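PDB 1WZO: HpcE from Thermus thermophilus, which probably catalyses the isomerisation of 2-hydroxyhepta-2,4-diene-1,7-dioate in bacterial homoprotocatechuate breakdown, as a member of the fumarylacetoacetate hydrolase family. Local coordinates for residues F6-G10 and R11-G15; D115-D118 and Y119-G122; S220-R223 and P224-M228. All coordinates share one frame; numbering follows the deposited sequence.

Overall arrangement
The three contacts are local turns set well apart in the chain. Contact 1 is the tight hairpin near the N-terminus, its centre about 22 Å from that of the chain, and its loop meets a second subunit. Contact 2, where a short helix runs into strand 120-131, and contact 3, a turn leading into strand 227-232, both belong to the fumarylacetoacetate hydrolase family region; they lie on opposite sides of the chain's centre, with their own centres about 34 Å apart. The nearest atoms of contacts 1 and 2 are about 10 Å apart, those of contacts 1 and 3 about 18 Å. A glycerol, probably from the crystallisation liquor, is hydrogen-bonded to Leu121 O in contact 2.

Contact 1 (F6-G10 and R11-G15); sequences FLAKG and RVHQG
Phe6 lays one ring face against the CB methylene of His13, which stands 3.7 Å from the ring centroid in a CH-pi contact displaced toward the rim, on the side of CZ. The phenyl takes the cramped rotamer with CG between the backbone N and carbonyl carbon (chi1 58°), and this swings it across to the neighbouring strand. The imidazole is inclined at 39° to it, with CD2 of His13 3.6 Å from CE1 of Phe6. Ala8, on the same face of the hairpin, brings its methyl to the edge of the imidazole. A water lying in the imidazole plane joins His13 NE2 to Ala8 O, to which it donates at 2.7 Å, while ND1 of His13 is bound by Glu25. Both ring nitrogens therefore have partners, and the ring's rotation is fixed from two sides.

Beyond this ring the guanidinium of Arg11 turns a face to His13 CE1 and forms a salt bridge with Asp149 of a second subunit. On the reverse face Leu7 CD1 rests on Val12 CG2 at 3.7 Å, and Leu7 also packs on Leu7 of that second subunit.

Two hydrogen-bonded pairs hold the strands. Between Phe6 and His13, the bond from His13 N to Phe6 O is 2.8 Å long and nearly straight at 173°; Ala8 and Arg11 exchange bonds of 2.9 Å each, N to O, in both directions. The non-hydrogen-bonded pair Leu7-Val12 lies between them. Lys9 and Gly10 make the corner with left-handed backbone angles, and Lys9 NZ reaches Glu243 of the second subunit. The arrangement is an antiparallel beta hairpin with a two-residue loop, closed by a type I' turn from Ala8 to Arg11.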
ATOM      1  N   PHE B   6     -18.173  -1.064  -0.914  1.00 22.45           N
ATOM      2  CA  PHE B   6     -18.928  -2.098  -0.226  1.00 23.30           C
ATOM      3  C   PHE B   6     -18.456  -3.487  -0.617  1.00 23.90           C
ATOM      4  O   PHE B   6     -17.810  -3.669  -1.646  1.00 25.20           O
ATOM      5  CB  PHE B   6     -20.424  -1.934  -0.516  1.00 24.06           C
ATOM      6  CG  PHE B   6     -20.769  -1.984  -1.980  1.00 25.40           C
ATOM      7  CD1 PHE B   6     -21.120  -3.187  -2.588  1.00 25.63           C
ATOM      8  CD2 PHE B   6     -20.732  -0.825  -2.755  1.00 26.52           C
ATOM      9  CE1 PHE B   6     -21.432  -3.236  -3.951  1.00 26.16           C
ATOM     10  CE2 PHE B   6     -21.041  -0.862  -4.117  1.00 26.69           C
ATOM     11  CZ  PHE B   6     -21.392  -2.072  -4.716  1.00 25.97           C
ATOM     12  N   LEU B   7     -18.772  -4.463   0.225  1.00 23.99           N
ATOM     13  CA  LEU B   7     -18.373  -5.839  -0.013  1.00 24.53           C
ATOM     14  C   LEU B   7     -19.614  -6.658  -0.369  1.00 24.22           C
ATOM     15  O   LEU B   7     -20.633  -6.584   0.315  1.00 25.47           O
ATOM     16  CB  LEU B   7     -17.700  -6.394   1.247  1.00 25.22           C
ATOM     17  CG  LEU B   7     -16.979  -7.742   1.196  1.00 29.10           C
ATOM     18  CD1 LEU B   7     -15.871  -7.717   0.157  1.00 29.19           C
ATOM     19  CD2 LEU B   7     -16.406  -8.039   2.577  1.00 29.16           C
ATOM     20  N   ALA B   8     -19.525  -7.425  -1.447  1.00 23.85           N
ATOM     21  CA  ALA B   8     -20.646  -8.250  -1.883  1.00 23.98           C
ATOM     22  C   ALA B   8     -20.147  -9.505  -2.589  1.00 21.93           C
ATOM     23  O   ALA B   8     -19.351  -9.430  -3.533  1.00 20.42           O
ATOM     24  CB  ALA B   8     -21.553  -7.449  -2.812  1.00 23.35           C
ATOM     25  N   LYS B   9     -20.603 -10.658  -2.109  1.00 22.73           N
ATOM     26  CA  LYS B   9     -20.225 -11.945  -2.688  1.00 23.40           C
ATOM     27  C   LYS B   9     -18.724 -12.139  -2.841  1.00 23.21           C
ATOM     28  O   LYS B   9     -18.256 -12.698  -3.838  1.00 22.78           O
ATOM     29  CB  LYS B   9     -20.914 -12.121  -4.040  1.00 24.16           C
ATOM     30  CG  LYS B   9     -22.432 -12.163  -3.933  1.00 28.84           C
ATOM     31  CD  LYS B   9     -23.082 -12.323  -5.296  1.00 30.94           C
ATOM     32  CE  LYS B   9     -24.599 -12.326  -5.178  1.00 32.25           C
ATOM     33  NZ  LYS B   9     -25.240 -12.468  -6.514  1.00 33.35           N
ATOM     34  N   GLY B  10     -17.972 -11.674  -1.847  1.00 22.85           N
ATOM     35  CA  GLY B  10     -16.528 -11.821  -1.875  1.00 23.40           C
ATOM     36  C   GLY B  10     -15.771 -10.747  -2.633  1.00 25.34           C
ATOM     37  O   GLY B  10     -14.539 -10.752  -2.644  1.00 24.69           O
ATOM     38  N   ARG B  11     -16.490  -9.816  -3.255  1.00 25.01           N
ATOM     39  CA  ARG B  11     -15.833  -8.763  -4.024  1.00 24.61           C
ATOM     40  C   ARG B  11     -15.950  -7.377  -3.403  1.00 24.39           C
ATOM     41  O   ARG B  11     -17.012  -6.988  -2.921  1.00 23.55           O
ATOM     42  CB  ARG B  11     -16.404  -8.697  -5.447  1.00 25.34           C
ATOM     43  CG  ARG B  11     -16.438 -10.023  -6.200  1.00 27.11           C
ATOM     44  CD  ARG B  11     -16.795  -9.796  -7.662  1.00 26.60           C
ATOM     45  NE  ARG B  11     -15.732  -9.083  -8.360  1.00 29.25           N
ATOM     46  CZ  ARG B  11     -15.867  -8.500  -9.547  1.00 30.85           C
ATOM     47  NH1 ARG B  11     -17.031  -8.538 -10.182  1.00 31.47           N
ATOM     48  NH2 ARG B  11     -14.836  -7.881 -10.098  1.00 30.92           N
ATOM     49  N   VAL B  12     -14.846  -6.637  -3.425  1.00 25.15           N
ATOM     50  CA  VAL B  12     -14.843  -5.271  -2.915  1.00 25.63           C
ATOM     51  C   VAL B  12     -15.204  -4.407  -4.116  1.00 26.05           C
ATOM     52  O   VAL B  12     -14.550  -4.480  -5.157  1.00 25.43           O
ATOM     53  CB  VAL B  12     -13.453  -4.850  -2.392  1.00 27.87           C
ATOM     54  CG1 VAL B  12     -13.451  -3.361  -2.063  1.00 27.85           C
ATOM     55  CG2 VAL B  12     -13.093  -5.655  -1.148  1.00 28.08           C
ATOM     56  N   HIS B  13     -16.254  -3.606  -3.978  1.00 25.74           N
ATOM     57  CA  HIS B  13     -16.697  -2.742  -5.065  1.00 27.37           C
ATOM     58  C   HIS B  13     -16.565  -1.269  -4.730  1.00 29.25           C
ATOM     59  O   HIS B  13     -16.823  -0.850  -3.601  1.00 26.82           O
ATOM     60  CB  HIS B  13     -18.167  -3.004  -5.402  1.00 26.88           C
ATOM     61  CG  HIS B  13     -18.417  -4.292  -6.120  1.00 27.10           C
ATOM     62  ND1 HIS B  13     -17.931  -4.546  -7.384  1.00 27.02           N
ATOM     63  CD2 HIS B  13     -19.129  -5.387  -5.762  1.00 26.30           C
ATOM     64  CE1 HIS B  13     -18.336  -5.742  -7.776  1.00 27.73           C
ATOM     65  NE2 HIS B  13     -19.064  -6.273  -6.810  1.00 27.52           N
ATOM     66  N   GLN B  14     -16.158  -0.485  -5.721  1.00 30.57           N
ATOM     67  CA  GLN B  14     -16.061   0.953  -5.553  1.00 35.42           C
ATOM     68  C   GLN B  14     -17.221   1.465  -6.388  1.00 35.89           C
ATOM     69  O   GLN B  14     -17.163   1.440  -7.618  1.00 37.95           O
ATOM     70  CB  GLN B  14     -14.732   1.482  -6.089  1.00 37.21           C
ATOM     71  CG  GLN B  14     -13.532   0.941  -5.339  1.00 43.26           C
ATOM     72  CD  GLN B  14     -12.415   1.956  -5.227  1.00 47.47           C
ATOM     73  OE1 GLN B  14     -12.589   3.019  -4.627  1.00 49.05           O
ATOM     74  NE2 GLN B  14     -11.259   1.636  -5.804  1.00 50.17           N
ATOM     75  N   GLY B  15     -18.283   1.904  -5.720  1.00 35.12           N
ATOM     76  CA  GLY B  15     -19.447   2.368  -6.446  1.00 36.25           C
ATOM     77  C   GLY B  15     -19.948   3.771  -6.172  1.00 36.75           C
ATOM     78  O   GLY B  15     -19.268   4.588  -5.553  1.00 36.65           O
TER
HETATM   79  O   HOH W   1     -20.168  -8.719  -6.008  1.00 22.55           O

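Contact 2 (D115-D118 and Y119-G122); sequences DALD and YVLG
Tyr119 sets the CD1-CE1 edge of its ring against the carbonyl oxygen of Asp115, with CD1 3.3 Å from that O. The oxygen of Ala116 also lies near the ring plane, 3.7 Å from CD1, and sits closer still to Tyr119 CB. With CG anti to its own carbonyl carbon (chi1 -68°), the phenol is carried back along the preceding turn of chain, where Arg106 meets it in a cation-pi interaction and Met108 and Val111 also touch it.

Backbone bonds account for the polar part. Tyr119 N donates to Ala116 O at 2.8 Å, and Val120 N gives a longer bond of 3.3 Å to Leu117 O; within 115-118, Asp118 N is bonded to Asp115 O. These three-residue spacings mark a 3-10 turn, through which helix 113-116 passes into strand 120-131. That strand soon carries a classic beta bulge, Leu121 and Gly122 both facing Val103. A water donates to Val120 O, and more weakly to Asp118 O, which Arg106 also binds.

Replacing Tyr119 by an alanine would probably leave the Arg106 guanidinium without its aromatic partner and open a gap beside Met108 and Val111.

Among apolar contacts, Leu117 and Val120 run side by side, CD2 of the leucine 4.1 Å from CG2 of the valine. Helix 192-200 packs against both, through Val192 on Leu117 and Leu196 on Val120.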
ATOM      1  N   ASP B 115      -6.740  29.627  -1.032  1.00 23.49           N
ATOM      2  CA  ASP B 115      -6.628  28.568  -2.038  1.00 23.53           C
ATOM      3  C   ASP B 115      -6.864  27.165  -1.482  1.00 22.46           C
ATOM      4  O   ASP B 115      -6.919  26.200  -2.246  1.00 22.06           O
ATOM      5  CB  ASP B 115      -5.236  28.561  -2.672  1.00 24.43           C
ATOM      6  CG  ASP B 115      -4.846  29.896  -3.267  1.00 28.52           C
ATOM      7  OD1 ASP B 115      -5.629  30.441  -4.072  1.00 29.60           O
ATOM      8  OD2 ASP B 115      -3.746  30.391  -2.937  1.00 27.92           O
ATOM      9  N   ALA B 116      -7.002  27.054  -0.165  1.00 20.84           N
ATOM     10  CA  ALA B 116      -7.164  25.757   0.484  1.00 21.52           C
ATOM     11  C   ALA B 116      -8.277  24.846  -0.020  1.00 21.71           C
ATOM     12  O   ALA B 116      -8.029  23.678  -0.310  1.00 21.19           O
ATOM     13  CB  ALA B 116      -7.298  25.943   1.991  1.00 21.43           C
ATOM     14  N   LEU B 117      -9.498  25.360  -0.115  1.00 21.90           N
ATOM     15  CA  LEU B 117     -10.599  24.520  -0.560  1.00 22.24           C
ATOM     16  C   LEU B 117     -10.390  23.940  -1.954  1.00 21.47           C
ATOM     17  O   LEU B 117     -11.053  22.975  -2.323  1.00 22.24           O
ATOM     18  CB  LEU B 117     -11.933  25.280  -0.475  1.00 21.00           C
ATOM     19  CG  LEU B 117     -12.362  25.673   0.947  1.00 22.07           C
ATOM     20  CD1 LEU B 117     -13.780  26.240   0.930  1.00 19.36           C
ATOM     21  CD2 LEU B 117     -12.305  24.457   1.861  1.00 18.54           C
ATOM     22  N   ASP B 118      -9.461  24.509  -2.720  1.00 23.52           N
ATOM     23  CA  ASP B 118      -9.165  24.000  -4.057  1.00 24.45           C
ATOM     24  C   ASP B 118      -8.409  22.673  -3.992  1.00 25.11           C
ATOM     25  O   ASP B 118      -8.284  21.976  -5.001  1.00 25.25           O
ATOM     26  CB  ASP B 118      -8.321  24.995  -4.858  1.00 28.19           C
ATOM     27  CG  ASP B 118      -9.075  26.257  -5.200  1.00 33.33           C
ATOM     28  OD1 ASP B 118     -10.265  26.153  -5.569  1.00 34.80           O
ATOM     29  OD2 ASP B 118      -8.472  27.349  -5.114  1.00 38.15           O
ATOM     30  N   TYR B 119      -7.895  22.331  -2.812  1.00 22.43           N
ATOM     31  CA  TYR B 119      -7.155  21.082  -2.647  1.00 22.05           C
ATOM     32  C   TYR B 119      -8.001  19.981  -2.032  1.00 20.32           C
ATOM     33  O   TYR B 119      -7.522  18.870  -1.824  1.00 20.19           O
ATOM     34  CB  TYR B 119      -5.912  21.303  -1.776  1.00 20.27           C
ATOM     35  CG  TYR B 119      -4.860  22.164  -2.426  1.00 19.28           C
ATOM     36  CD1 TYR B 119      -5.031  23.544  -2.545  1.00 20.20           C
ATOM     37  CD2 TYR B 119      -3.697  21.596  -2.941  1.00 21.30           C
ATOM     38  CE1 TYR B 119      -4.069  24.334  -3.162  1.00 21.52           C
ATOM     39  CE2 TYR B 119      -2.730  22.374  -3.557  1.00 22.32           C
ATOM     40  CZ  TYR B 119      -2.922  23.742  -3.667  1.00 23.58           C
ATOM     41  OH  TYR B 119      -1.966  24.510  -4.290  1.00 25.54           O
ATOM     42  N   VAL B 120      -9.259  20.296  -1.745  1.00 18.48           N
ATOM     43  CA  VAL B 120     -10.180  19.346  -1.142  1.00 19.15           C
ATOM     44  C   VAL B 120     -10.845  18.435  -2.171  1.00 20.27           C
ATOM     45  O   VAL B 120     -11.370  18.897  -3.184  1.00 20.19           O
ATOM     46  CB  VAL B 120     -11.275  20.091  -0.345  1.00 18.18           C
ATOM     47  CG1 VAL B 120     -12.319  19.113   0.166  1.00 17.65           C
ATOM     48  CG2 VAL B 120     -10.642  20.855   0.807  1.00 17.94           C
ATOM     49  N   LEU B 121     -10.813  17.135  -1.905  1.00 20.09           N
ATOM     50  CA  LEU B 121     -11.430  16.156  -2.792  1.00 20.36           C
ATOM     51  C   LEU B 121     -12.927  16.085  -2.506  1.00 21.15           C
ATOM     52  O   LEU B 121     -13.749  16.145  -3.418  1.00 19.93           O
ATOM     53  CB  LEU B 121     -10.799  14.776  -2.583  1.00 22.14           C
ATOM     54  CG  LEU B 121     -11.410  13.599  -3.352  1.00 22.00           C
ATOM     55  CD1 LEU B 121     -11.216  13.803  -4.849  1.00 23.17           C
ATOM     56  CD2 LEU B 121     -10.753  12.301  -2.912  1.00 21.41           C
ATOM     57  N   GLY B 122     -13.277  15.962  -1.230  1.00 20.16           N
ATOM     58  CA  GLY B 122     -14.676  15.879  -0.856  1.00 20.27           C
ATOM     59  C   GLY B 122     -14.878  15.858   0.646  1.00 20.10           C
ATOM     60  O   GLY B 122     -13.943  16.114   1.411  1.00 19.73           O
TER
HETATM   61  O   HOH W   2     -11.073  20.135  -5.720  1.00 59.99           O

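Contact 3 (S220-R223 and P224-M228); sequences SQVR and PGDVM
Asp226 reaches back over the turn with its carboxylate and takes the backbone N-H of Arg223 on OD2, at 2.7 Å from that N. The donor comes from above the carboxylate plane, 44° out of it, and the bond is moderately straight at 156°. CG of Asp226 lies anti to its carbonyl carbon (chi1 -69°), which folds the acid back toward 220-223 and brings OD2 to the N-H of Arg223. The same oxygen accepts from a water at 2.8 Å, while OD1 is taken by the ND2 of Asn176, whose OD1 in turn accepts from Val227 N, so both carboxylate oxygens are engaged.

In the other direction Asp226 N donates to Arg223 O at 3.0 Å, closing a type II beta turn from Arg223 to Asp226 with Pro224 and Gly225 at its corner. Gly225 has a positive phi, where a side chain would collide with the carbonyl oxygen of Pro224. Two bonds thus tie Arg223 and Asp226 together, one purely backbone and one through the acid.

The arginine side chain runs out extended from CG to NE. Its NH1 gives a weak bond to the water held by OD2 of Asp226, and the water lies in the guanidinium plane. The charged atoms themselves stay 4.9 Å apart, NH1 to OD2, so the link between the opposite charges is indirect.

Next to the turn, CG1 of Val222 meets the sulfur SD of Met228 at 3.9 Å, the two side chains crossing at about a right angle. Ile242 of strand 237-244 and Tyr96 of strand 94-104 each touch both residues. Backbone bonds pair Val222 with Val94 and Asp226 with Ile242, placing the turn between these strands, as the chain passes from strand 221-222 into strand 227-232.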
ATOM      1  N   SER B 220     -24.337  14.498  24.464  1.00 28.90           N
ATOM      2  CA  SER B 220     -23.759  13.435  23.652  1.00 27.92           C
ATOM      3  C   SER B 220     -23.323  12.126  24.312  1.00 28.56           C
ATOM      4  O   SER B 220     -22.616  11.331  23.686  1.00 26.39           O
ATOM      5  CB  SER B 220     -22.572  14.018  22.890  1.00 28.03           C
ATOM      6  OG  SER B 220     -21.687  14.662  23.795  1.00 27.93           O
ATOM      7  N   GLN B 221     -23.728  11.886  25.554  1.00 27.29           N
ATOM      8  CA  GLN B 221     -23.326  10.653  26.217  1.00 27.95           C
ATOM      9  C   GLN B 221     -24.063   9.448  25.643  1.00 27.71           C
ATOM     10  O   GLN B 221     -25.271   9.495  25.400  1.00 27.59           O
ATOM     11  CB  GLN B 221     -23.557  10.751  27.727  1.00 29.01           C
ATOM     12  CG  GLN B 221     -23.320   9.444  28.467  1.00 30.74           C
ATOM     13  CD  GLN B 221     -23.130   9.640  29.960  1.00 33.83           C
ATOM     14  OE1 GLN B 221     -23.688  10.566  30.551  1.00 34.70           O
ATOM     15  NE2 GLN B 221     -22.349   8.761  30.579  1.00 32.09           N
ATOM     16  N   VAL B 222     -23.322   8.367  25.417  1.00 24.96           N
ATOM     17  CA  VAL B 222     -23.904   7.155  24.862  1.00 23.68           C
ATOM     18  C   VAL B 222     -23.566   5.943  25.720  1.00 24.36           C
ATOM     19  O   VAL B 222     -22.610   5.965  26.490  1.00 25.64           O
ATOM     20  CB  VAL B 222     -23.415   6.926  23.420  1.00 24.33           C
ATOM     21  CG1 VAL B 222     -23.974   8.013  22.511  1.00 22.89           C
ATOM     22  CG2 VAL B 222     -21.894   6.937  23.375  1.00 20.90           C
ATOM     23  N   ARG B 223     -24.360   4.888  25.586  1.00 25.30           N
ATOM     24  CA  ARG B 223     -24.149   3.681  26.372  1.00 26.32           C
ATOM     25  C   ARG B 223     -24.309   2.413  25.538  1.00 25.22           C
ATOM     26  O   ARG B 223     -24.828   2.451  24.420  1.00 26.24           O
ATOM     27  CB  ARG B 223     -25.140   3.661  27.538  1.00 29.43           C
ATOM     28  CG  ARG B 223     -25.074   4.903  28.412  1.00 31.23           C
ATOM     29  CD  ARG B 223     -26.111   4.849  29.520  1.00 37.15           C
ATOM     30  NE  ARG B 223     -26.054   6.029  30.379  1.00 38.86           N
ATOM     31  CZ  ARG B 223     -26.332   7.266  29.978  1.00 41.18           C
ATOM     32  NH1 ARG B 223     -26.692   7.499  28.721  1.00 41.07           N
ATOM     33  NH2 ARG B 223     -26.246   8.273  30.837  1.00 41.91           N
ATOM     34  N   PRO B 224     -23.852   1.269  26.069  1.00 24.67           N
ATOM     35  CA  PRO B 224     -23.969   0.004  25.340  1.00 26.07           C
ATOM     36  C   PRO B 224     -25.414  -0.216  24.903  1.00 26.34           C
ATOM     37  O   PRO B 224     -26.339   0.001  25.685  1.00 26.97           O
ATOM     38  CB  PRO B 224     -23.516  -1.028  26.368  1.00 25.88           C
ATOM     39  CG  PRO B 224     -22.489  -0.277  27.155  1.00 25.41           C
ATOM     40  CD  PRO B 224     -23.160   1.069  27.356  1.00 25.63           C
ATOM     41  N   GLY B 225     -25.605  -0.636  23.657  1.00 26.27           N
ATOM     42  CA  GLY B 225     -26.948  -0.873  23.163  1.00 26.53           C
ATOM     43  C   GLY B 225     -27.508   0.270  22.337  1.00 25.54           C
ATOM     44  O   GLY B 225     -28.410   0.066  21.523  1.00 27.36           O
ATOM     45  N   ASP B 226     -26.986   1.476  22.535  1.00 26.21           N
ATOM     46  CA  ASP B 226     -27.467   2.625  21.774  1.00 26.56           C
ATOM     47  C   ASP B 226     -27.080   2.525  20.309  1.00 27.52           C
ATOM     48  O   ASP B 226     -26.061   1.922  19.963  1.00 28.01           O
ATOM     49  CB  ASP B 226     -26.898   3.935  22.327  1.00 27.86           C
ATOM     50  CG  ASP B 226     -27.450   4.289  23.688  1.00 29.07           C
ATOM     51  OD1 ASP B 226     -28.531   3.770  24.043  1.00 28.86           O
ATOM     52  OD2 ASP B 226     -26.807   5.100  24.395  1.00 28.60           O
ATOM     53  N   VAL B 227     -27.904   3.121  19.453  1.00 25.97           N
ATOM     54  CA  VAL B 227     -27.654   3.152  18.021  1.00 25.06           C
ATOM     55  C   VAL B 227     -27.461   4.618  17.661  1.00 25.22           C
ATOM     56  O   VAL B 227     -28.389   5.424  17.756  1.00 23.75           O
ATOM     57  CB  VAL B 227     -28.840   2.567  17.219  1.00 25.89           C
ATOM     58  CG1 VAL B 227     -28.572   2.686  15.725  1.00 25.09           C
ATOM     59  CG2 VAL B 227     -29.045   1.104  17.596  1.00 26.08           C
ATOM     60  N   MET B 228     -26.242   4.971  17.272  1.00 23.25           N
ATOM     61  CA  MET B 228     -25.937   6.349  16.923  1.00 23.96           C
ATOM     62  C   MET B 228     -26.119   6.600  15.436  1.00 24.68           C
ATOM     63  O   MET B 228     -25.634   5.832  14.599  1.00 26.89           O
ATOM     64  CB  MET B 228     -24.498   6.685  17.325  1.00 22.38           C
ATOM     65  CG  MET B 228     -24.203   6.478  18.801  1.00 22.63           C
ATOM     66  SD  MET B 228     -22.446   6.686  19.190  1.00 20.65           S
ATOM     67  CE  MET B 228     -21.772   5.282  18.321  1.00 19.83           C
TER
HETATM   68  O   HOH W   3     -27.825   7.088  26.139  1.00 41.57           O